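Local coordinates for RidA family protein (Mycobacterium tuberculosis, PDB 3I7T) that is of unknown function but belongs to the trimeric YjgF/YER057c/UK114 (RidA) family, whose better-known members hydrolyse reactive imine and enamine intermediates, at residues E84-A87 / Q88-K92. Sequence-based numbering, arbitrary orientation.
Sequences EVHA and QAFGK
The last turns of helix 79-90, which lies against the sheet of this YjgF-type subunit, bring H86 and F90 together one turn apart on the buried side. F90 meets the imidazole chiefly through one atom, CD2, which sits over the centre of one face of the H86 ring, 3.6 Å from NE2. The two planes are inclined at 41°, with centroids 4.8 Å apart, an oblique pairing in which one corner of the phenyl leans over the imidazole. The two rings converge because their first torsions differ: CG of H86 lies anti to its own backbone N (chi1 -173°) and runs on along the helix towards F90, whereas CG of F90 stands beside its backbone N. The imidazole is also gripped at both nitrogens, NE2 by a hydrogen bond with OG1 of T69 on strand 66-73 and ND1 by one with the carbonyl oxygen of V17 in the second subunit, which fixes the rotation of the ring. Helix 79-90 is the crossover of a beta-alpha-beta unit between strands 66-73 and 99-101, and H86 thus ties it both to the sheet and across the trimer interface. F90 packs on V66 and T69 of the same strand, while V85 and A89 face L49 of helix 41-58. The O of H86 accepts the N-H of F90 at 2.7 Å and lies near the plane of the phenyl ring, at its edge. A87 O receives weak bonds from the N atoms of F90 and G91. On the exposed side E84 O takes the N-H of Q88 at 3.0 Å and a second proton from a water, which also donates to Q88 OE1 at 3.2 Å; a bend at chi2 (83°) turns the amide towards that water.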
loop_
_atom_site.group_PDB
_atom_site.type_symbol
_atom_site.label_atom_id
_atom_site.label_comp_id
_atom_site.label_asym_id
_atom_site.label_seq_id
_atom_site.Cartn_x
_atom_site.Cartn_y
_atom_site.Cartn_z
ATOM N N GLU A 84 -3.884 -19.185 -6.886
ATOM C CA GLU A 84 -3.441 -20.090 -7.940
ATOM C C GLU A 84 -2.904 -19.335 -9.144
ATOM O O GLU A 84 -1.885 -19.708 -9.721
ATOM C CB GLU A 84 -4.585 -20.993 -8.391
ATOM C CG GLU A 84 -4.879 -22.129 -7.444
ATOM C CD GLU A 84 -6.126 -22.890 -7.836
ATOM O OE1 GLU A 84 -6.345 -23.095 -9.054
ATOM O OE2 GLU A 84 -6.885 -23.285 -6.923
ATOM N N VAL A 85 -3.622 -18.290 -9.545
ATOM C CA VAL A 85 -3.203 -17.457 -10.660
ATOM C C VAL A 85 -1.929 -16.649 -10.335
ATOM O O VAL A 85 -1.044 -16.501 -11.176
ATOM C CB VAL A 85 -4.352 -16.511 -11.101
ATOM C CG1 VAL A 85 -3.885 -15.575 -12.191
ATOM C CG2 VAL A 85 -5.577 -17.302 -11.541
ATOM N N HIS A 86 -1.847 -16.117 -9.114
ATOM C CA HIS A 86 -0.684 -15.351 -8.679
ATOM C C HIS A 86 0.529 -16.283 -8.668
ATOM O O HIS A 86 1.645 -15.896 -9.055
ATOM C CB HIS A 86 -0.950 -14.768 -7.271
ATOM C CG HIS A 86 0.104 -13.814 -6.786
ATOM N ND1 HIS A 86 1.263 -14.235 -6.163
ATOM C CD2 HIS A 86 0.165 -12.460 -6.815
ATOM C CE1 HIS A 86 1.995 -13.184 -5.836
ATOM N NE2 HIS A 86 1.356 -12.093 -6.232
ATOM N N ALA A 87 0.285 -17.528 -8.256
ATOM C CA ALA A 87 1.324 -18.550 -8.147
ATOM C C ALA A 87 1.835 -18.968 -9.520
ATOM O O ALA A 87 3.036 -19.136 -9.707
ATOM C CB ALA A 87 0.811 -19.758 -7.385
ATOM N N GLN A 88 0.921 -19.137 -10.475
ATOM C CA GLN A 88 1.313 -19.461 -11.841
ATOM C C GLN A 88 2.143 -18.318 -12.441
ATOM O O GLN A 88 3.066 -18.557 -13.217
ATOM C CB GLN A 88 0.084 -19.808 -12.704
ATOM C CG GLN A 88 0.358 -20.805 -13.863
ATOM C CD GLN A 88 0.336 -22.292 -13.444
ATOM O OE1 GLN A 88 0.684 -22.648 -12.313
ATOM N NE2 GLN A 88 -0.064 -23.163 -14.373
ATOM N N ALA A 89 1.842 -17.080 -12.051
ATOM C CA ALA A 89 2.617 -15.929 -12.518
ATOM C C ALA A 89 3.935 -15.756 -11.736
ATOM O O ALA A 89 4.968 -15.403 -12.313
ATOM C CB ALA A 89 1.768 -14.649 -12.456
ATOM N N PHE A 90 3.920 -16.034 -10.434
ATOM C CA PHE A 90 5.059 -15.656 -9.589
ATOM C C PHE A 90 5.705 -16.773 -8.765
ATOM O O PHE A 90 6.400 -16.494 -7.794
ATOM C CB PHE A 90 4.653 -14.537 -8.632
ATOM C CG PHE A 90 4.363 -13.218 -9.300
ATOM C CD1 PHE A 90 5.394 -12.441 -9.824
ATOM C CD2 PHE A 90 3.061 -12.732 -9.354
ATOM C CE1 PHE A 90 5.135 -11.203 -10.408
ATOM C CE2 PHE A 90 2.787 -11.505 -9.929
ATOM C CZ PHE A 90 3.834 -10.728 -10.463
ATOM N N GLY A 91 5.489 -18.025 -9.150
ATOM C CA GLY A 91 6.041 -19.151 -8.415
ATOM C C GLY A 91 7.550 -19.118 -8.256
ATOM O O GLY A 91 8.072 -19.489 -7.200
ATOM N N LYS A 92 8.259 -18.687 -9.296
ATOM C CA LYS A 92 9.724 -18.585 -9.210
ATOM C C LYS A 92 10.145 -17.239 -8.623
ATOM O O LYS A 92 11.014 -17.166 -7.750
ATOM C CB LYS A 92 10.353 -18.746 -10.591
ATOM C CG LYS A 92 9.712 -19.826 -11.446
ATOM C CD LYS A 92 9.933 -19.585 -12.951
ATOM C CE LYS A 92 9.131 -18.375 -13.470
ATOM N NZ LYS A 92 9.791 -17.071 -13.200
HETATM O O HOH W 1 -0.799 -22.384 -9.454
#